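Local coordinates for beta sliding clamp (Streptococcus pneumoniae, PDB 2AWA), which probably forms a ring-shaped, head-to-tail homodimer around DNA that tethers DNA polymerases and other proteins to it, making replication processive, at residues S198-T203 against E378-L383; N159-A164 against L187-T192; G85-E90 against L106-I111; F278-L283 against K351-E356; F272-T277 against I360-A365. All blocks are in the same frame, centred on the assembly; numbering follows the deposited sequence.

Contact 1. Residues S198-T203 against E378-L383; sequences SQKKLT and EDFMQL
K200 leaves its strand with CG anti to the backbone N (chi1 174°) and bends at chi2 and chi4, a path that carries its ammonium across the extended chain of E378 at about a right angle. The resulting salt bridge is long, K200 NZ to E378 OE2 3.3 Å, and weak as a hydrogen bond; E160 of helix 151-161 is the stronger partner of that lysine. Beside it lies F380, whose ring edge meets two oxygens near its plane: S198 OG is 3.4 Å from F380 CE1, and Q199 O is 3.5 Å from F380 CD1. S198 OG itself is hydrogen-bonded to E160 O. On the other face of the sheet Q199 and selenomethionine M381 run side by side, pointing the same way. A water accepts from Q199 NE2 at 2.9 Å and probably donates to D379 OD1 at 2.8 Å, linking the two side chains. The strands are antiparallel, and Q199 with M381 forms a well-made hydrogen-bonded pair: Q199 N to M381 O measures 2.9 Å, while the return bond from M381 N to Q199 O is the straighter at 168°. This pairing joins the central domain to the C-terminal domain within one continuous sheet. With the carboxylates of E160 and E378 close together, the K200 ammonium that bridges to both probably offsets their mutual repulsion.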
# COMPACT_ATOMS: atom_id res chain seq x y z
N SER B 198 28.95 0.86 -7.79
CA SER B 198 28.40 1.01 -9.12
C SER B 198 29.01 2.18 -9.90
O SER B 198 29.13 3.29 -9.41
CB SER B 198 26.89 1.19 -9.04
OG SER B 198 26.34 0.92 -10.30
N GLN B 199 29.34 1.92 -11.15
CA GLN B 199 29.99 2.90 -11.97
C GLN B 199 29.40 2.88 -13.37
O GLN B 199 29.34 1.82 -14.01
CB GLN B 199 31.47 2.62 -12.03
CG GLN B 199 32.23 3.67 -12.80
CD GLN B 199 33.69 3.39 -12.84
OE1 GLN B 199 34.47 4.02 -12.13
NE2 GLN B 199 34.08 2.42 -13.65
N LYS B 200 28.99 4.05 -13.84
CA LYS B 200 28.48 4.22 -15.19
C LYS B 200 29.26 5.36 -15.85
O LYS B 200 29.44 6.41 -15.25
CB LYS B 200 26.99 4.55 -15.14
CG LYS B 200 26.32 4.89 -16.47
CD LYS B 200 26.40 3.74 -17.47
CE LYS B 200 25.69 4.08 -18.80
NZ LYS B 200 24.23 4.45 -18.61
N LYS B 201 29.71 5.13 -17.08
CA LYS B 201 30.47 6.10 -17.85
C LYS B 201 29.81 6.38 -19.21
O LYS B 201 29.41 5.46 -19.90
CB LYS B 201 31.87 5.57 -18.11
CG LYS B 201 32.81 5.41 -16.91
CD LYS B 201 34.16 4.89 -17.46
CE LYS B 201 35.33 5.03 -16.50
NZ LYS B 201 36.66 4.98 -17.24
N LEU B 202 29.70 7.65 -19.58
CA LEU B 202 29.19 8.07 -20.89
C LEU B 202 30.16 9.00 -21.54
O LEU B 202 30.99 9.59 -20.85
CB LEU B 202 27.92 8.88 -20.74
CG LEU B 202 26.71 8.18 -20.20
CD1 LEU B 202 25.67 9.23 -19.89
CD2 LEU B 202 26.21 7.14 -21.21
N THR B 203 30.02 9.18 -22.85
CA THR B 203 30.59 10.31 -23.55
C THR B 203 29.47 11.24 -23.98
O THR B 203 28.55 10.83 -24.68
CB THR B 203 31.37 9.86 -24.78
OG1 THR B 203 32.40 8.95 -24.37
CG2 THR B 203 32.00 11.06 -25.46
N GLU B 378 27.55 -0.63 -23.55
CA GLU B 378 27.45 0.14 -22.31
C GLU B 378 28.64 -0.02 -21.36
O GLU B 378 29.05 -1.14 -21.07
CB GLU B 378 26.17 -0.27 -21.58
CG GLU B 378 25.72 0.75 -20.56
CD GLU B 378 24.35 0.44 -20.01
OE1 GLU B 378 23.99 -0.76 -19.98
OE2 GLU B 378 23.65 1.39 -19.61
N ASP B 379 29.17 1.10 -20.86
CA ASP B 379 30.28 1.10 -19.90
C ASP B 379 29.72 1.16 -18.46
O ASP B 379 29.88 2.15 -17.73
CB ASP B 379 31.24 2.25 -20.19
CG ASP B 379 32.58 2.08 -19.49
OD1 ASP B 379 32.64 1.37 -18.46
OD2 ASP B 379 33.57 2.64 -19.98
N PHE B 380 29.05 0.08 -18.09
CA PHE B 380 28.32 -0.01 -16.84
C PHE B 380 28.89 -1.19 -16.09
O PHE B 380 28.77 -2.33 -16.53
CB PHE B 380 26.81 -0.15 -17.11
CG PHE B 380 25.98 -0.35 -15.87
CD1 PHE B 380 26.34 0.22 -14.65
CD2 PHE B 380 24.81 -1.12 -15.92
CE1 PHE B 380 25.58 0.01 -13.51
CE2 PHE B 380 24.04 -1.32 -14.80
CZ PHE B 380 24.43 -0.75 -13.58
N MSE B 381 29.50 -0.88 -14.95
CA MSE B 381 30.40 -1.75 -14.21
C MSE B 381 30.00 -1.77 -12.72
O MSE B 381 29.77 -0.73 -12.12
CB MSE B 381 31.81 -1.15 -14.37
CG MSE B 381 32.83 -1.48 -13.27
SE MSE B 381 33.44 -3.31 -13.46
CE MSE B 381 34.47 -3.15 -15.23
N GLN B 382 29.92 -2.95 -12.12
CA GLN B 382 29.62 -3.05 -10.70
C GLN B 382 30.58 -4.00 -10.02
O GLN B 382 31.17 -4.85 -10.67
CB GLN B 382 28.19 -3.53 -10.48
CG GLN B 382 27.16 -2.60 -11.06
CD GLN B 382 25.76 -3.13 -10.90
OE1 GLN B 382 25.20 -3.08 -9.81
NE2 GLN B 382 25.18 -3.62 -11.99
N LEU B 383 30.70 -3.82 -8.70
CA LEU B 383 31.60 -4.59 -7.84
C LEU B 383 30.87 -5.01 -6.57
O LEU B 383 30.10 -4.24 -6.01
CB LEU B 383 32.78 -3.74 -7.38
CG LEU B 383 33.98 -3.55 -8.25
CD1 LEU B 383 34.94 -2.63 -7.53
CD2 LEU B 383 34.63 -4.87 -8.53
O HOH W 1 32.12 2.13 -15.77

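Contact 2. Residues N159-A164 against L187-T192; sequences NETAFA and LKTVAT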
# COMPACT_ATOMS: atom_id res chain seq x y z
N ASN B 159 19.21 5.38 -11.78
CA ASN B 159 18.80 3.99 -11.49
C ASN B 159 19.96 3.00 -11.51
O ASN B 159 19.92 1.96 -10.82
CB ASN B 159 17.71 3.53 -12.44
CG ASN B 159 16.36 3.98 -12.01
OD1 ASN B 159 16.02 3.90 -10.83
ND2 ASN B 159 15.57 4.48 -12.97
N GLU B 160 20.97 3.30 -12.32
CA GLU B 160 22.16 2.47 -12.35
C GLU B 160 23.16 2.67 -11.18
O GLU B 160 23.97 1.81 -10.95
CB GLU B 160 22.84 2.60 -13.68
CG GLU B 160 22.08 1.85 -14.77
CD GLU B 160 22.58 2.16 -16.19
OE1 GLU B 160 23.33 3.17 -16.36
OE2 GLU B 160 22.21 1.38 -17.10
N THR B 161 23.07 3.76 -10.42
CA THR B 161 24.12 4.03 -9.41
C THR B 161 23.68 4.35 -7.97
O THR B 161 24.30 3.89 -7.02
CB THR B 161 25.08 5.15 -9.90
OG1 THR B 161 24.37 6.36 -10.05
CG2 THR B 161 25.65 4.79 -11.23
N ALA B 162 22.62 5.13 -7.79
CA ALA B 162 22.23 5.62 -6.45
C ALA B 162 21.95 4.54 -5.38
O ALA B 162 22.11 4.76 -4.19
CB ALA B 162 21.04 6.53 -6.59
N PHE B 163 21.52 3.36 -5.79
CA PHE B 163 21.28 2.30 -4.81
C PHE B 163 22.58 1.78 -4.12
O PHE B 163 22.55 1.18 -3.05
CB PHE B 163 20.54 1.14 -5.51
CG PHE B 163 21.41 0.38 -6.40
CD1 PHE B 163 22.21 -0.63 -5.90
CD2 PHE B 163 21.53 0.75 -7.72
CE1 PHE B 163 23.08 -1.30 -6.72
CE2 PHE B 163 22.38 0.09 -8.54
CZ PHE B 163 23.16 -0.94 -8.06
N ALA B 164 23.73 2.00 -4.77
CA ALA B 164 25.00 1.51 -4.26
C ALA B 164 25.58 2.38 -3.15
O ALA B 164 26.41 1.93 -2.37
CB ALA B 164 25.98 1.37 -5.36
N LEU B 187 31.95 11.61 -18.88
CA LEU B 187 31.17 11.67 -17.65
C LEU B 187 31.25 10.37 -16.88
O LEU B 187 30.83 9.34 -17.39
CB LEU B 187 29.71 11.96 -17.97
CG LEU B 187 28.87 12.30 -16.74
CD1 LEU B 187 29.22 13.69 -16.25
CD2 LEU B 187 27.40 12.20 -17.07
N LYS B 188 31.74 10.42 -15.65
CA LYS B 188 31.81 9.25 -14.79
C LYS B 188 30.88 9.44 -13.60
O LYS B 188 30.90 10.50 -12.97
CB LYS B 188 33.25 9.01 -14.31
CG LYS B 188 33.46 7.67 -13.57
CD LYS B 188 34.95 7.30 -13.42
CE LYS B 188 35.58 7.84 -12.12
N THR B 189 30.09 8.42 -13.30
CA THR B 189 29.26 8.40 -12.11
C THR B 189 29.48 7.11 -11.33
O THR B 189 29.31 5.99 -11.85
CB THR B 189 27.76 8.53 -12.45
OG1 THR B 189 27.36 7.44 -13.29
CG2 THR B 189 27.49 9.82 -13.16
N VAL B 190 29.83 7.28 -10.06
CA VAL B 190 30.20 6.19 -9.18
C VAL B 190 29.48 6.35 -7.86
O VAL B 190 29.28 7.46 -7.38
CB VAL B 190 31.71 6.19 -8.84
CG1 VAL B 190 32.10 4.90 -8.13
CG2 VAL B 190 32.51 6.30 -10.04
N ALA B 191 29.12 5.24 -7.25
CA ALA B 191 28.55 5.24 -5.90
C ALA B 191 28.99 3.97 -5.24
O ALA B 191 28.99 2.93 -5.89
CB ALA B 191 27.04 5.30 -5.94
N THR B 192 29.36 4.06 -3.95
CA THR B 192 29.73 2.89 -3.18
C THR B 192 29.42 3.09 -1.72
O THR B 192 29.40 4.19 -1.24
CB THR B 192 31.21 2.53 -3.33
OG1 THR B 192 31.49 1.38 -2.51
CG2 THR B 192 32.15 3.72 -2.95
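The end of helix 151-161 and the helically coiled residues after it lean against strand 187-192 without a hydrogen bond between them, drawing closest at A164 and T192, whose CA atoms are 5.0 Å apart. T161 and A164 both direct their CB toward the strand, where T189 and A191 direct theirs back. The methyl of A164 rests on the strand backbone, with A164 CB 3.4 Å from A191 O and 4.1 Å from A191 CB. In the reverse sense A191 CB sits 3.3 Å from T161 O, an oxygen already engaged by A164 N at 3.0 Å. T161 is turned with OG1 between its own backbone N and carbonyl carbon (chi1 64°); this lets the hydroxyl bond to I157 O in the preceding turn and leaves the methyl to face the strand. T161 CG2 thus lies 3.8 Å from T189 OG1, the two side chains crossing at about a right angle. The arrangement is the C-terminal end of a helix packed on one face of an antiparallel sheet in the central domain, as in this family of processivity rings, where helices line the DNA-facing channel and sheets form the outside. Methyl-sized groups allow this near approach. The polar ends are occupied by other partners: T189 OG1 bonds to K200 O on the adjacent strand, and T192 OG1 to S194 N in the turn and to R196 O at the start of the next strand.

Contact 3. Residues G85-E90 against L106-I111; sequences GSILLE and LDFKEI
The F108 ring reaches across to strand 85-90 with its far end, CZ. At its edge, near the ring plane, lies I87 CG2, 4.2 Å from F108 CZ, while L89 CD1 approaches the same atom obliquely at 4.0 Å. The F16 ring stacks with F108, and I116 and L118 of strand 115-120 also touch it. F108 faces the other strand from CB onward, and with CG anti to the backbone N (chi1 -170°) the ring meets L89 coming from the opposite direction. The second flat group is the carboxylate of E110: its OE2 is 4.0 Å from I87 CD1, so I87 touches the ring with one branch and a polar end with the other, and E110 OE1 takes a hydrogen bond from I14 N. The two strands pass at 92° with axes 9.5 Å apart, a separation at which side chains meet between the sheets, too wide for strand pairing. This is orthogonal packing of two antiparallel sheets in the N-terminal domain: 85-90 is an edge strand of one sheet, next to 45-50, and 106-111 belongs to the one containing 15-19 and 115-120. Helix 91-100 connects them along the chain, with E90 at its N-cap position.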
# COMPACT_ATOMS: atom_id res chain seq x y z
N GLY B 85 0.06 38.74 -4.57
CA GLY B 85 0.40 38.60 -3.17
C GLY B 85 1.06 37.28 -2.84
O GLY B 85 1.33 36.47 -3.73
N SER B 86 1.31 37.07 -1.56
CA SER B 86 2.02 35.90 -1.08
C SER B 86 1.37 35.31 0.18
O SER B 86 0.86 36.05 1.01
CB SER B 86 3.45 36.29 -0.76
OG SER B 86 4.19 35.16 -0.38
N ILE B 87 1.43 33.98 0.32
CA ILE B 87 0.87 33.32 1.50
C ILE B 87 1.52 31.95 1.73
O ILE B 87 2.07 31.35 0.81
CB ILE B 87 -0.70 33.18 1.36
CG1 ILE B 87 -1.40 32.99 2.71
CG2 ILE B 87 -1.07 32.06 0.40
CD1 ILE B 87 -1.40 34.23 3.56
N LEU B 88 1.44 31.47 2.98
CA LEU B 88 1.85 30.13 3.34
C LEU B 88 0.67 29.29 3.77
O LEU B 88 -0.18 29.76 4.52
CB LEU B 88 2.81 30.20 4.51
CG LEU B 88 4.06 31.01 4.24
CD1 LEU B 88 5.01 30.88 5.41
CD2 LEU B 88 4.71 30.55 2.94
N LEU B 89 0.62 28.03 3.33
CA LEU B 89 -0.37 27.08 3.81
C LEU B 89 0.30 25.77 4.19
O LEU B 89 1.30 25.39 3.60
CB LEU B 89 -1.41 26.82 2.73
CG LEU B 89 -2.26 28.03 2.34
CD1 LEU B 89 -2.79 27.90 0.92
CD2 LEU B 89 -3.40 28.18 3.33
N GLU B 90 -0.22 25.08 5.20
CA GLU B 90 0.30 23.76 5.53
C GLU B 90 0.01 22.85 4.35
O GLU B 90 -1.14 22.66 3.95
CB GLU B 90 -0.31 23.22 6.80
CG GLU B 90 0.11 24.00 8.03
CD GLU B 90 1.56 23.75 8.46
OE1 GLU B 90 2.19 22.79 7.95
OE2 GLU B 90 2.06 24.52 9.32
N LEU B 106 -11.29 26.43 -9.68
CA LEU B 106 -11.53 26.92 -8.34
C LEU B 106 -11.06 28.34 -8.13
O LEU B 106 -10.15 28.81 -8.80
CB LEU B 106 -10.85 25.99 -7.33
CG LEU B 106 -9.33 26.05 -7.20
CD1 LEU B 106 -8.91 26.90 -6.02
CD2 LEU B 106 -8.81 24.64 -7.01
N ASP B 107 -11.71 29.00 -7.18
CA ASP B 107 -11.37 30.36 -6.82
C ASP B 107 -10.50 30.37 -5.58
O ASP B 107 -10.80 29.70 -4.62
CB ASP B 107 -12.63 31.17 -6.56
CG ASP B 107 -12.41 32.65 -6.79
OD1 ASP B 107 -12.48 33.09 -7.96
OD2 ASP B 107 -12.13 33.37 -5.80
N PHE B 108 -9.43 31.14 -5.63
CA PHE B 108 -8.48 31.25 -4.53
C PHE B 108 -8.44 32.72 -4.13
O PHE B 108 -7.82 33.52 -4.83
CB PHE B 108 -7.11 30.79 -5.03
CG PHE B 108 -6.07 30.62 -3.95
CD1 PHE B 108 -5.58 31.72 -3.24
CD2 PHE B 108 -5.54 29.36 -3.68
CE1 PHE B 108 -4.62 31.58 -2.28
CE2 PHE B 108 -4.55 29.21 -2.69
CZ PHE B 108 -4.10 30.31 -2.00
N LYS B 109 -9.09 33.08 -3.03
CA LYS B 109 -9.16 34.49 -2.58
C LYS B 109 -8.65 34.69 -1.16
O LYS B 109 -9.21 34.14 -0.22
CB LYS B 109 -10.59 35.05 -2.66
CG LYS B 109 -10.66 36.54 -2.31
CD LYS B 109 -12.06 37.13 -2.48
CE LYS B 109 -12.10 38.58 -1.95
NZ LYS B 109 -13.48 39.13 -1.78
N GLU B 110 -7.59 35.48 -1.02
CA GLU B 110 -7.11 35.88 0.29
C GLU B 110 -8.04 36.92 0.90
O GLU B 110 -8.60 37.76 0.19
CB GLU B 110 -5.67 36.45 0.23
CG GLU B 110 -5.11 36.89 1.60
CD GLU B 110 -3.66 37.35 1.56
OE1 GLU B 110 -3.04 37.41 0.47
OE2 GLU B 110 -3.15 37.68 2.65
N ILE B 111 -8.18 36.86 2.22
CA ILE B 111 -8.94 37.82 2.99
C ILE B 111 -8.22 38.19 4.30
O ILE B 111 -7.07 37.80 4.52
CB ILE B 111 -10.37 37.27 3.29
CG1 ILE B 111 -10.30 36.07 4.25
CG2 ILE B 111 -11.08 36.91 1.99
CD1 ILE B 111 -11.60 35.83 5.00

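Contact 4. Residues F278-L283 against K351-E356; sequences FNVVNL and KALNSE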
# COMPACT_ATOMS: atom_id res chain seq x y z
N PHE B 278 25.14 -15.34 -17.09
CA PHE B 278 23.86 -15.76 -16.58
C PHE B 278 22.74 -15.04 -17.27
O PHE B 278 22.91 -13.92 -17.73
CB PHE B 278 23.73 -15.37 -15.13
CG PHE B 278 24.48 -16.22 -14.17
CD1 PHE B 278 23.94 -17.43 -13.72
CD2 PHE B 278 25.66 -15.76 -13.59
CE1 PHE B 278 24.62 -18.21 -12.75
CE2 PHE B 278 26.34 -16.51 -12.63
CZ PHE B 278 25.82 -17.75 -12.22
N ASN B 279 21.58 -15.68 -17.30
CA ASN B 279 20.32 -15.00 -17.56
C ASN B 279 19.96 -14.17 -16.31
O ASN B 279 19.88 -14.71 -15.18
CB ASN B 279 19.21 -16.00 -17.90
CG ASN B 279 17.88 -15.32 -18.11
OD1 ASN B 279 17.13 -15.10 -17.17
ND2 ASN B 279 17.58 -14.96 -19.36
N VAL B 280 19.74 -12.87 -16.52
CA VAL B 280 19.63 -11.91 -15.43
C VAL B 280 18.44 -12.25 -14.56
O VAL B 280 18.55 -12.35 -13.33
CB VAL B 280 19.49 -10.46 -15.96
CG1 VAL B 280 19.10 -9.47 -14.86
CG2 VAL B 280 20.79 -10.02 -16.61
N VAL B 281 17.30 -12.45 -15.21
CA VAL B 281 16.05 -12.72 -14.51
C VAL B 281 16.16 -14.01 -13.71
O VAL B 281 15.82 -14.03 -12.54
CB VAL B 281 14.85 -12.79 -15.45
CG1 VAL B 281 13.63 -13.23 -14.71
CG2 VAL B 281 14.59 -11.41 -16.08
N ASN B 282 16.65 -15.07 -14.34
CA ASN B 282 16.75 -16.37 -13.68
C ASN B 282 17.66 -16.30 -12.49
O ASN B 282 17.36 -16.88 -11.48
CB ASN B 282 17.27 -17.45 -14.62
CG ASN B 282 16.27 -17.83 -15.67
OD1 ASN B 282 15.12 -17.35 -15.66
ND2 ASN B 282 16.69 -18.68 -16.61
N LEU B 283 18.77 -15.60 -12.62
CA LEU B 283 19.66 -15.44 -11.50
C LEU B 283 18.97 -14.65 -10.39
O LEU B 283 19.00 -15.04 -9.24
CB LEU B 283 20.97 -14.80 -11.93
CG LEU B 283 22.05 -14.67 -10.85
CD1 LEU B 283 22.29 -15.96 -10.02
CD2 LEU B 283 23.31 -14.20 -11.51
N LYS B 351 18.80 -6.06 -10.64
CA LYS B 351 17.70 -5.12 -10.87
C LYS B 351 18.18 -3.87 -11.59
O LYS B 351 17.40 -3.21 -12.26
CB LYS B 351 17.01 -4.72 -9.56
CG LYS B 351 16.10 -5.80 -8.95
CD LYS B 351 15.34 -5.28 -7.71
CE LYS B 351 13.91 -5.89 -7.57
NZ LYS B 351 13.87 -7.30 -6.99
N ALA B 352 19.45 -3.53 -11.46
CA ALA B 352 19.96 -2.33 -12.12
C ALA B 352 20.24 -2.52 -13.60
O ALA B 352 20.38 -1.55 -14.31
CB ALA B 352 21.22 -1.84 -11.42
N LEU B 353 20.31 -3.76 -14.07
CA LEU B 353 20.64 -4.02 -15.46
C LEU B 353 19.40 -3.94 -16.34
O LEU B 353 18.30 -4.28 -15.88
CB LEU B 353 21.29 -5.39 -15.64
CG LEU B 353 22.53 -5.64 -14.78
CD1 LEU B 353 22.77 -7.13 -14.66
CD2 LEU B 353 23.74 -4.94 -15.35
N ASN B 354 19.58 -3.46 -17.57
CA ASN B 354 18.52 -3.49 -18.58
C ASN B 354 18.73 -4.62 -19.62
O ASN B 354 17.97 -4.72 -20.57
CB ASN B 354 18.42 -2.13 -19.28
CG ASN B 354 18.05 -0.99 -18.31
OD1 ASN B 354 17.11 -1.11 -17.52
ND2 ASN B 354 18.80 0.13 -18.39
N SER B 355 19.73 -5.47 -19.42
CA SER B 355 20.07 -6.51 -20.40
C SER B 355 19.55 -7.89 -20.05
O SER B 355 19.31 -8.21 -18.88
CB SER B 355 21.59 -6.59 -20.57
OG SER B 355 22.21 -7.03 -19.39
N GLU B 356 19.39 -8.72 -21.08
CA GLU B 356 18.95 -10.09 -20.90
C GLU B 356 19.95 -10.92 -20.11
O GLU B 356 19.57 -11.80 -19.36
CB GLU B 356 18.71 -10.75 -22.27
CG GLU B 356 18.06 -12.12 -22.18
CD GLU B 356 17.87 -12.81 -23.53
OE1 GLU B 356 17.73 -12.12 -24.57
OE2 GLU B 356 17.86 -14.06 -23.55
O HOH W 2 17.06 -11.73 -18.13
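V280 N donates to E356 O at 3.0 Å, almost perfectly straight (177° at the hydrogen) though the donor is tilted 28° from the carbonyl plane. A water makes a second link, accepting from V281 N at 3.0 Å and donating to the same E356 O at 2.8 Å. The side chain of V280 closes over the loop with one branch: V280 CG2 lies 3.3 Å from S355 O and 4.0 Å from L353 CD1. N279 crosses the side chain of E356 at a slant, N279 ND2 lying 4.0 Å from E356 CG, with the amide and carboxylate planes well turned from one another.

A further layer fixes these groups. N279 is the N-cap of helix 280-294: with CG anti to its backbone N (chi1 177°), it brings OD1 to within 2.9 Å of N282 N, in the plane of the amide carbonyl. S355 OG bonds to K357 O, where the loop enters strand 357-362. L353 is bedded against V358, P373, F380 and Q382, so the loop after helix 343-351 is held to the sheet from whose strand 274-279 helix 280-294 directly emerges. Both parts belong to the C-terminal domain.

The amides opening the helix are therefore met one by one: V280 N by E356 O, V281 N by water, N282 N by the cap. E356 O, gripped by two donors at a helix N-terminus, would probably be polarised by it.

Contact 5. Residues F272-T277 against I360-A365; sequences FNTTIT and ISFISA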
# COMPACT_ATOMS: atom_id res chain seq x y z
N PHE B 272 41.12 -11.99 -14.28
CA PHE B 272 40.16 -12.88 -13.63
C PHE B 272 40.48 -14.34 -13.86
O PHE B 272 41.10 -14.69 -14.84
CB PHE B 272 38.76 -12.56 -14.15
CG PHE B 272 38.32 -11.18 -13.83
CD1 PHE B 272 38.01 -10.84 -12.52
CD2 PHE B 272 38.25 -10.21 -14.81
CE1 PHE B 272 37.63 -9.55 -12.19
CE2 PHE B 272 37.86 -8.90 -14.49
CZ PHE B 272 37.55 -8.58 -13.18
N ASN B 273 40.06 -15.18 -12.93
CA ASN B 273 40.27 -16.62 -13.04
C ASN B 273 39.02 -17.35 -13.49
O ASN B 273 39.11 -18.35 -14.18
CB ASN B 273 40.71 -17.18 -11.71
CG ASN B 273 41.94 -16.51 -11.20
OD1 ASN B 273 42.98 -16.55 -11.85
ND2 ASN B 273 41.83 -15.84 -10.07
N THR B 274 37.86 -16.83 -13.09
CA THR B 274 36.58 -17.44 -13.39
C THR B 274 35.64 -16.37 -13.93
O THR B 274 35.62 -15.26 -13.42
CB THR B 274 35.96 -18.02 -12.11
OG1 THR B 274 36.77 -19.09 -11.63
CG2 THR B 274 34.56 -18.55 -12.37
N THR B 275 34.88 -16.71 -14.97
CA THR B 275 33.72 -15.91 -15.36
C THR B 275 32.48 -16.81 -15.51
O THR B 275 32.61 -18.02 -15.75
CB THR B 275 33.96 -15.15 -16.64
OG1 THR B 275 33.85 -16.04 -17.75
CG2 THR B 275 35.33 -14.47 -16.64
N ILE B 276 31.30 -16.23 -15.33
CA ILE B 276 30.05 -16.92 -15.57
C ILE B 276 29.07 -15.98 -16.25
O ILE B 276 28.98 -14.81 -15.89
CB ILE B 276 29.40 -17.40 -14.28
CG1 ILE B 276 30.35 -18.31 -13.52
CG2 ILE B 276 28.14 -18.18 -14.61
CD1 ILE B 276 29.90 -18.66 -12.13
N THR B 277 28.32 -16.48 -17.22
CA THR B 277 27.37 -15.63 -17.92
C THR B 277 25.96 -16.17 -17.71
O THR B 277 25.64 -17.30 -18.09
CB THR B 277 27.75 -15.46 -19.39
OG1 THR B 277 29.08 -14.94 -19.47
CG2 THR B 277 26.82 -14.47 -20.05
N ILE B 360 29.46 -12.16 -14.91
CA ILE B 360 30.11 -11.95 -13.61
C ILE B 360 31.50 -12.56 -13.61
O ILE B 360 31.67 -13.70 -13.99
CB ILE B 360 29.30 -12.59 -12.46
CG1 ILE B 360 27.83 -12.19 -12.54
CG2 ILE B 360 29.88 -12.18 -11.12
CD1 ILE B 360 26.95 -12.85 -11.46
N SER B 361 32.49 -11.80 -13.16
CA SER B 361 33.87 -12.23 -13.22
C SER B 361 34.50 -12.20 -11.84
O SER B 361 34.29 -11.25 -11.09
CB SER B 361 34.65 -11.33 -14.17
OG SER B 361 33.97 -11.24 -15.40
N PHE B 362 35.29 -13.22 -11.53
CA PHE B 362 35.76 -13.45 -10.17
C PHE B 362 37.27 -13.57 -10.13
O PHE B 362 37.91 -13.85 -11.14
CB PHE B 362 35.23 -14.77 -9.63
CG PHE B 362 33.75 -14.85 -9.53
CD1 PHE B 362 33.09 -14.34 -8.44
CD2 PHE B 362 33.02 -15.53 -10.48
CE1 PHE B 362 31.72 -14.48 -8.31
CE2 PHE B 362 31.66 -15.66 -10.36
CZ PHE B 362 31.01 -15.13 -9.28
N ILE B 363 37.83 -13.41 -8.94
CA ILE B 363 39.24 -13.64 -8.69
C ILE B 363 39.45 -14.79 -7.71
O ILE B 363 40.16 -15.75 -7.99
CB ILE B 363 39.92 -12.40 -8.14
CG1 ILE B 363 39.68 -11.22 -9.09
CG2 ILE B 363 41.41 -12.70 -7.89
CD1 ILE B 363 40.84 -10.22 -9.21
N SER B 364 38.83 -14.66 -6.54
CA SER B 364 39.01 -15.62 -5.47
C SER B 364 37.79 -15.54 -4.59
O SER B 364 36.89 -14.76 -4.86
CB SER B 364 40.26 -15.27 -4.67
OG SER B 364 40.16 -13.93 -4.23
N ALA B 365 37.76 -16.33 -3.53
CA ALA B 365 36.66 -16.31 -2.60
C ALA B 365 36.68 -15.05 -1.73
O ALA B 365 35.66 -14.70 -1.14
CB ALA B 365 36.69 -17.55 -1.74
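N273 supplies two donors to the opposing segment, one to the last residue of strand 357-362 and one just beyond it. Its backbone N reaches F362 O at 3.1 Å; its side-chain ND2 bonds to I363 O at 2.7 Å, arriving on a lone pair in the carbonyl plane, with the acceptor nearly in the plane of the N273 amide. CG anti to the carbonyl carbon (chi1 -57°) turns that amide toward I363. Next, F362 N donates to T274 O at 2.8 Å. N273 and T274 therefore both face F362, a classic beta bulge, after which regular antiparallel pairing follows: I276 N to I360 O and I360 N to I276 O are each 2.9 Å. The hydroxyls of T274 and T275 have partners outside this pair of segments: T274 OG1 bonds to E335 O, and T275 OG1 pairs with T333 OG1 of strand 331-334.

Side chains also meet on both faces. S361 CB stands over the centre of the F272 ring, 3.7 Å from its centroid and 10° off the normal, a CH-pi contact, while F362 O lies at the ring edge 3.3 Å from F272 CD1. On the face of T274 and I276, the F362 ring receives T274 CG2 and I276 CD1 obliquely, the latter 3.9 Å from F362 CE2.

F362 O thus takes a hydrogen bond from N273 N and also sits beside the F272 ring edge, whose C-H groups probably carry slight positive charge, so the bulge is met by polar and aromatic contacts together.

How the contacts relate
Contacts 1, 2, 4 and 5 all reach one antiparallel sheet that runs from the central into the C-terminal domain, contact 1 being the junction of its two halves. Contact 2 adjoins it on the central side, centres about 8 Å apart, where strand 196-203 meets helix 151-161. Contact 4 lies about 16 Å from contact 1, between centres, and touches it where F380 meets A352. Contacts 4 and 5, centres about 17 Å apart, share strand 274-279. Along the chain, contact 3 closes first, then contact 2; contact 1 spans a long loop enclosing contact 5, which encloses contact 4. Contact 3 stands apart in the N-terminal domain, about 48 Å from contact 1 between centres, consistent with an arc built from successive domains, as in this family of ring-shaped dimers.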